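Local coordinates for Di-haem cytochrome c peroxidase family protein (Burkholderia thailandensis E264, PDB 6NX0) that probably acts as a diheme peroxidase of the cytochrome c peroxidase/MauG family, carrying two covalently attached c-type hemes that handle peroxide chemistry and electron transfer, at residues A[159-171]-A[259-271]. Residues are numbered along the deposited sequence; the frame is centred on the assembly and turned at random. Where two conformers were deposited one is given.
Sequences NAPSLLYVRYVPR and YLQSDEMAPFSSR. With HEC (heme c), chain B.
R167 reaches across from the 159-171 loop to the chain leaving helix 245-260 and shows how one extended arginine can tie a helix exit down. Its NH1 makes a salt bridge to D263 OD1 at 2.8 Å, in the guanidinium plane and on the lone pair away from the other carboxylate oxygen, with the guanidinium and carboxylate planes 83° apart. The same NH1 gives a hydrogen bond to the carbonyl of Q261, 2.9 Å from its O and above that carbonyl plane. With NH2 bonded to Y168 OH, the guanidinium is held at its rim while A266 CB rests on one face.

The one direct backbone-to-backbone hydrogen bond between the segments runs from Y165 N to M265 O, 2.9 Å. A water accepts from R167 N of the loop and donates to L260 O and M265 O, bridging the loop to 259-271.

The aromatic side chains pack next to the arginine. Y165 lies edge-on to F268 in a T-shaped pair, planes 61° apart, with Y165 CE1 over the centre of the F268 ring. Y165 OH accepts from F268 N at 2.8 Å and is also bonded to D459, whose carboxylate meets S269 OG too. Y168 OH sits at the edge of F268.

Apolar contacts complete the joint. L164 CD2 touches M265 SD and P267 CD, while V166 CG1 meets L260 CB at 4.0 Å. CG2 of V166, anti to the backbone N, is turned instead to the heme propionate, and L163 CD2 lies 3.5 Å from heme C3A, beside the axial ligand H126.

The loop thus turns L163 and V166 CG2 to the heme while Y165 N, R167 and the Y165 ring hold 259-271, so one loop joins the heme pocket to the chain after helix 245-260.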
loop_
_atom_site.group_PDB
_atom_site.type_symbol
_atom_site.label_atom_id
_atom_site.label_comp_id
_atom_site.label_asym_id
_atom_site.label_seq_id
_atom_site.Cartn_x
_atom_site.Cartn_y
_atom_site.Cartn_z
ATOM N N ASN A 159 -8.641 -1.920 2.087
ATOM C CA ASN A 159 -8.157 -0.837 2.927
ATOM C C ASN A 159 -7.257 0.077 2.111
ATOM O O ASN A 159 -6.645 -0.342 1.118
ATOM C CB ASN A 159 -7.385 -1.405 4.122
ATOM C CG ASN A 159 -7.172 -0.390 5.224
ATOM O OD1 ASN A 159 -7.888 0.607 5.336
ATOM N ND2 ASN A 159 -6.197 -0.671 6.087
ATOM N N ALA A 160 -7.188 1.342 2.516
ATOM C CA ALA A 160 -6.305 2.274 1.825
ATOM C C ALA A 160 -4.991 2.430 2.571
ATOM O O ALA A 160 -4.989 2.518 3.814
ATOM C CB ALA A 160 -6.944 3.652 1.694
ATOM N N PRO A 161 -3.887 2.497 1.829
ATOM C CA PRO A 161 -2.579 2.727 2.447
ATOM C C PRO A 161 -2.270 4.205 2.628
ATOM O O PRO A 161 -2.879 5.090 2.026
ATOM C CB PRO A 161 -1.627 2.110 1.423
ATOM C CG PRO A 161 -2.269 2.484 0.122
ATOM C CD PRO A 161 -3.763 2.286 0.374
ATOM N N SER A 162 -1.267 4.446 3.463
ATOM C CA SER A 162 -0.561 5.713 3.439
ATOM C C SER A 162 0.041 5.978 2.061
ATOM O O SER A 162 0.603 5.086 1.420
ATOM C CB SER A 162 0.546 5.678 4.494
ATOM O OG SER A 162 1.478 6.743 4.353
ATOM N N LEU A 163 -0.056 7.224 1.606
ATOM C CA LEU A 163 0.613 7.625 0.370
ATOM C C LEU A 163 1.982 8.244 0.575
ATOM O O LEU A 163 2.663 8.515 -0.416
ATOM C CB LEU A 163 -0.255 8.599 -0.424
ATOM C CG LEU A 163 -1.669 8.119 -0.740
ATOM C CD1 LEU A 163 -2.403 9.129 -1.630
ATOM C CD2 LEU A 163 -1.649 6.769 -1.401
ATOM N N LEU A 164 2.435 8.458 1.806
ATOM C CA LEU A 164 3.833 8.840 1.943
ATOM C C LEU A 164 4.697 7.708 1.407
ATOM O O LEU A 164 4.366 6.523 1.553
ATOM C CB LEU A 164 4.183 9.162 3.397
ATOM C CG LEU A 164 3.479 10.387 4.001
ATOM C CD1 LEU A 164 3.955 10.553 5.423
ATOM C CD2 LEU A 164 3.711 11.660 3.205
ATOM N N TYR A 165 5.804 8.078 0.757
ATOM C CA TYR A 165 6.790 7.156 0.174
ATOM C C TYR A 165 6.260 6.434 -1.074
ATOM O O TYR A 165 6.946 5.552 -1.615
ATOM C CB TYR A 165 7.316 6.149 1.215
ATOM C CG TYR A 165 7.768 6.880 2.447
ATOM C CD1 TYR A 165 8.960 7.590 2.462
ATOM C CD2 TYR A 165 6.962 6.936 3.564
ATOM C CE1 TYR A 165 9.347 8.315 3.578
ATOM C CE2 TYR A 165 7.345 7.659 4.696
ATOM C CZ TYR A 165 8.535 8.351 4.681
ATOM O OH TYR A 165 8.956 9.096 5.772
ATOM N N VAL A 166 5.054 6.768 -1.540
ATOM C CA VAL A 166 4.506 6.084 -2.704
ATOM C C VAL A 166 5.325 6.354 -3.958
ATOM O O VAL A 166 5.263 5.570 -4.908
ATOM C CB VAL A 166 3.019 6.489 -2.898
ATOM C CG1 VAL A 166 2.882 7.901 -3.485
ATOM C CG2 VAL A 166 2.260 5.453 -3.772
ATOM N N ARG A 167 6.101 7.440 -3.995
ATOM C CA ARG A 167 6.923 7.739 -5.160
ATOM C C ARG A 167 7.986 6.680 -5.417
ATOM O O ARG A 167 8.547 6.634 -6.524
ATOM C CB ARG A 167 7.570 9.119 -5.004
ATOM C CG ARG A 167 8.682 9.205 -3.968
ATOM C CD ARG A 167 9.223 10.642 -3.909
ATOM N NE ARG A 167 10.408 10.752 -3.076
ATOM C CZ ARG A 167 11.107 11.871 -2.915
ATOM N NH1 ARG A 167 10.718 12.968 -3.531
ATOM N NH2 ARG A 167 12.198 11.896 -2.136
ATOM N N TYR A 168 8.261 5.811 -4.457
ATOM C CA TYR A 168 9.246 4.758 -4.635
ATOM C C TYR A 168 8.647 3.449 -5.149
ATOM O O TYR A 168 9.401 2.506 -5.372
ATOM C CB TYR A 168 9.984 4.494 -3.319
ATOM C CG TYR A 168 10.784 5.682 -2.849
ATOM C CD1 TYR A 168 12.016 5.976 -3.403
ATOM C CD2 TYR A 168 10.290 6.532 -1.868
ATOM C CE1 TYR A 168 12.726 7.092 -3.000
ATOM C CE2 TYR A 168 11.007 7.638 -1.459
ATOM C CZ TYR A 168 12.218 7.902 -2.026
ATOM O OH TYR A 168 12.954 9.002 -1.663
ATOM N N VAL A 169 7.336 3.365 -5.341
ATOM C CA VAL A 169 6.743 2.165 -5.938
ATOM C C VAL A 169 7.120 2.145 -7.417
ATOM O O VAL A 169 6.670 3.011 -8.168
ATOM C CB VAL A 169 5.220 2.120 -5.761
ATOM C CG1 VAL A 169 4.694 0.835 -6.417
ATOM C CG2 VAL A 169 4.818 2.208 -4.273
ATOM N N PRO A 170 7.912 1.180 -7.874
ATOM C CA PRO A 170 8.351 1.188 -9.273
ATOM C C PRO A 170 7.248 0.712 -10.211
ATOM O O PRO A 170 6.220 0.167 -9.806
ATOM C CB PRO A 170 9.537 0.233 -9.273
ATOM C CG PRO A 170 9.298 -0.688 -8.146
ATOM C CD PRO A 170 8.502 0.065 -7.117
ATOM N N ARG A 171 7.467 0.969 -11.496
ATOM C CA ARG A 171 6.613 0.361 -12.502
ATOM C C ARG A 171 6.691 -1.163 -12.381
ATOM O O ARG A 171 7.649 -1.726 -11.850
ATOM C CB ARG A 171 7.021 0.824 -13.909
ATOM C CG ARG A 171 6.619 2.277 -14.247
ATOM C CD ARG A 171 6.941 2.680 -15.737
ATOM N NE ARG A 171 6.657 1.558 -16.641
ATOM C CZ ARG A 171 7.517 1.017 -17.506
ATOM N NH1 ARG A 171 8.732 1.530 -17.688
ATOM N NH2 ARG A 171 7.142 -0.037 -18.226
ATOM N N TYR A 259 2.638 15.920 -7.516
ATOM C CA TYR A 259 2.428 16.141 -6.090
ATOM C C TYR A 259 2.926 14.954 -5.282
ATOM O O TYR A 259 3.661 15.119 -4.299
ATOM C CB TYR A 259 0.952 16.416 -5.790
ATOM C CG TYR A 259 0.604 16.471 -4.307
ATOM C CD1 TYR A 259 1.332 17.246 -3.425
ATOM C CD2 TYR A 259 -0.481 15.767 -3.813
ATOM C CE1 TYR A 259 0.981 17.320 -2.083
ATOM C CE2 TYR A 259 -0.828 15.825 -2.493
ATOM C CZ TYR A 259 -0.092 16.600 -1.621
ATOM O OH TYR A 259 -0.449 16.680 -0.287
ATOM N N LEU A 260 2.540 13.746 -5.685
ATOM C CA LEU A 260 2.908 12.587 -4.892
ATOM C C LEU A 260 4.387 12.261 -4.977
ATOM O O LEU A 260 4.879 11.514 -4.130
ATOM C CB LEU A 260 2.062 11.382 -5.305
ATOM C CG LEU A 260 0.551 11.566 -5.066
ATOM C CD1 LEU A 260 -0.242 10.331 -5.472
ATOM C CD2 LEU A 260 0.260 11.915 -3.599
ATOM N N GLN A 261 5.113 12.800 -5.954
ATOM C CA GLN A 261 6.559 12.594 -6.012
ATOM C C GLN A 261 7.342 13.731 -5.364
ATOM O O GLN A 261 8.576 13.660 -5.306
ATOM C CB GLN A 261 7.024 12.401 -7.472
ATOM C CG GLN A 261 6.487 11.104 -8.123
ATOM C CD GLN A 261 6.753 10.960 -9.625
ATOM O OE1 GLN A 261 6.385 9.939 -10.227
ATOM N NE2 GLN A 261 7.379 11.967 -10.230
ATOM N N SER A 262 6.674 14.757 -4.846
ATOM C CA SER A 262 7.384 15.871 -4.246
ATOM C C SER A 262 8.020 15.432 -2.930
ATOM O O SER A 262 7.598 14.471 -2.279
ATOM C CB SER A 262 6.449 17.065 -4.044
ATOM O OG SER A 262 5.459 16.829 -3.056
ATOM N N ASP A 263 9.063 16.162 -2.532
ATOM C CA ASP A 263 9.839 15.733 -1.379
ATOM C C ASP A 263 9.013 15.729 -0.100
ATOM O O ASP A 263 9.281 14.926 0.802
ATOM C CB ASP A 263 11.061 16.640 -1.211
ATOM C CG ASP A 263 12.157 16.377 -2.243
ATOM O OD1 ASP A 263 12.110 15.369 -2.983
ATOM O OD2 ASP A 263 13.096 17.196 -2.305
ATOM N N GLU A 264 8.016 16.607 0.018
ATOM C CA GLU A 264 7.255 16.606 1.254
ATOM C C GLU A 264 6.441 15.335 1.415
ATOM O O GLU A 264 5.980 15.046 2.521
ATOM C CB GLU A 264 6.346 17.838 1.337
ATOM C CG GLU A 264 5.158 17.869 0.409
ATOM C CD GLU A 264 4.146 18.942 0.831
ATOM O OE1 GLU A 264 4.218 19.419 1.988
ATOM O OE2 GLU A 264 3.287 19.316 0.017
ATOM N N MET A 265 6.294 14.557 0.353
ATOM C CA MET A 265 5.582 13.288 0.430
ATOM C C MET A 265 6.512 12.110 0.716
ATOM O O MET A 265 6.081 10.953 0.606
ATOM C CB MET A 265 4.785 13.079 -0.869
ATOM C CG MET A 265 3.709 14.155 -1.093
ATOM S SD MET A 265 2.553 14.306 0.296
ATOM C CE MET A 265 1.444 12.976 -0.091
ATOM N N ALA A 266 7.759 12.391 1.120
ATOM C CA ALA A 266 8.717 11.375 1.574
ATOM C C ALA A 266 9.613 12.012 2.638
ATOM O O ALA A 266 10.798 12.290 2.402
ATOM C CB ALA A 266 9.529 10.835 0.393
ATOM N N PRO A 267 9.074 12.237 3.846
ATOM C CA PRO A 267 9.792 13.073 4.830
ATOM C C PRO A 267 10.990 12.411 5.492
ATOM O O PRO A 267 11.957 13.118 5.825
ATOM C CB PRO A 267 8.710 13.407 5.871
ATOM C CG PRO A 267 7.381 13.055 5.233
ATOM C CD PRO A 267 7.679 11.967 4.255
ATOM N N PHE A 268 10.949 11.102 5.760
ATOM C CA PHE A 268 12.025 10.410 6.475
ATOM C C PHE A 268 12.367 11.128 7.784
ATOM O O PHE A 268 13.513 11.505 8.039
ATOM C CB PHE A 268 13.267 10.272 5.583
ATOM C CG PHE A 268 13.055 9.399 4.369
ATOM C CD1 PHE A 268 12.963 8.018 4.487
ATOM C CD2 PHE A 268 12.976 9.963 3.106
ATOM C CE1 PHE A 268 12.775 7.220 3.374
ATOM C CE2 PHE A 268 12.787 9.165 1.990
ATOM C CZ PHE A 268 12.697 7.788 2.137
ATOM N N SER A 269 11.337 11.306 8.621
ATOM C CA SER A 269 11.460 12.088 9.851
ATOM C C SER A 269 11.160 11.257 11.093
ATOM O O SER A 269 10.866 11.823 12.147
ATOM C CB SER A 269 10.538 13.303 9.803
ATOM O OG SER A 269 9.178 12.912 9.863
ATOM N N SER A 270 11.275 9.939 11.011
ATOM C CA SER A 270 10.939 9.082 12.135
ATOM C C SER A 270 12.131 8.938 13.074
ATOM O O SER A 270 13.264 9.297 12.740
ATOM C CB SER A 270 10.494 7.708 11.653
ATOM O OG SER A 270 11.597 6.977 11.137
ATOM N N ARG A 271 11.865 8.365 14.251
ATOM C CA ARG A 271 12.962 8.056 15.172
ATOM C C ARG A 271 13.879 6.981 14.598
ATOM O O ARG A 271 15.092 7.027 14.829
ATOM C CB ARG A 271 12.414 7.666 16.547
ATOM C CG ARG A 271 11.925 8.901 17.317
ATOM C CD ARG A 271 11.421 8.594 18.745
ATOM N NE ARG A 271 12.373 7.779 19.502
ATOM C CZ ARG A 271 12.240 6.476 19.756
ATOM N NH1 ARG A 271 11.169 5.787 19.372
ATOM N NH2 ARG A 271 13.191 5.852 20.425
HETATM FE FE HEC B . -6.683 6.256 -2.892
HETATM C CHA HEC B . -4.802 3.354 -3.110
HETATM C CHB HEC B . -4.273 7.929 -4.601
HETATM C CHC HEC B . -8.887 8.815 -3.537
HETATM C CHD HEC B . -9.212 4.536 -1.306
HETATM N NA HEC B . -4.852 5.756 -3.615
HETATM C C1A HEC B . -4.271 4.504 -3.634
HETATM C C2A HEC B . -2.975 4.612 -4.245
HETATM C C3A HEC B . -2.790 5.902 -4.556
HETATM C C4A HEC B . -3.998 6.627 -4.257
HETATM C CMA HEC B . -1.608 6.501 -5.311
HETATM C CAA HEC B . -2.008 3.437 -4.484
HETATM C CBA HEC B . -1.001 3.347 -3.352
HETATM C CGA HEC B . -0.120 2.128 -3.432
HETATM O O1A HEC B . 0.848 2.091 -2.617
HETATM O O2A HEC B . -0.461 1.162 -4.182
HETATM N NB HEC B . -6.627 8.020 -3.893
HETATM C C1B HEC B . -5.513 8.515 -4.559
HETATM C C2B HEC B . -5.873 9.778 -5.144
HETATM C C3B HEC B . -7.179 9.986 -4.945
HETATM C C4B HEC B . -7.659 8.901 -4.122
HETATM C CMB HEC B . -4.900 10.663 -5.930
HETATM C CAB HEC B . -8.041 11.199 -5.351
HETATM C CBB HEC B . -8.178 11.242 -6.893
HETATM N NC HEC B . -8.646 6.610 -2.480
HETATM C C1C HEC B . -9.346 7.766 -2.801
HETATM C C2C HEC B . -10.580 7.732 -2.049
HETATM C C3C HEC B . -10.681 6.572 -1.394
HETATM C C4C HEC B . -9.471 5.829 -1.683
HETATM C CMC HEC B . -11.550 8.920 -1.944
HETATM C CAC HEC B . -11.630 6.245 -0.228
HETATM C CBC HEC B . -13.084 6.110 -0.700
HETATM N ND HEC B . -6.923 4.337 -2.277
HETATM C C1D HEC B . -8.063 3.848 -1.608
HETATM C C2D HEC B . -7.899 2.430 -1.422
HETATM C C3D HEC B . -6.593 2.060 -2.029
HETATM C C4D HEC B . -6.033 3.283 -2.535
HETATM C CMD HEC B . -8.934 1.487 -0.839
HETATM C CAD HEC B . -5.981 0.650 -2.129
HETATM C CBD HEC B . -6.773 -0.089 -3.184
HETATM C CGD HEC B . -6.079 -1.342 -3.687
HETATM O O1D HEC B . -4.974 -1.654 -3.192
HETATM O O2D HEC B . -6.722 -2.032 -4.529
HETATM O O HOH W 1 5.949 9.812 -2.215
HETATM O O HOH W 2 6.872 7.403 -8.704
HETATM O O HOH W 3 14.467 13.936 -3.679
HETATM O O HOH W 4 -7.462 5.319 -4.710
#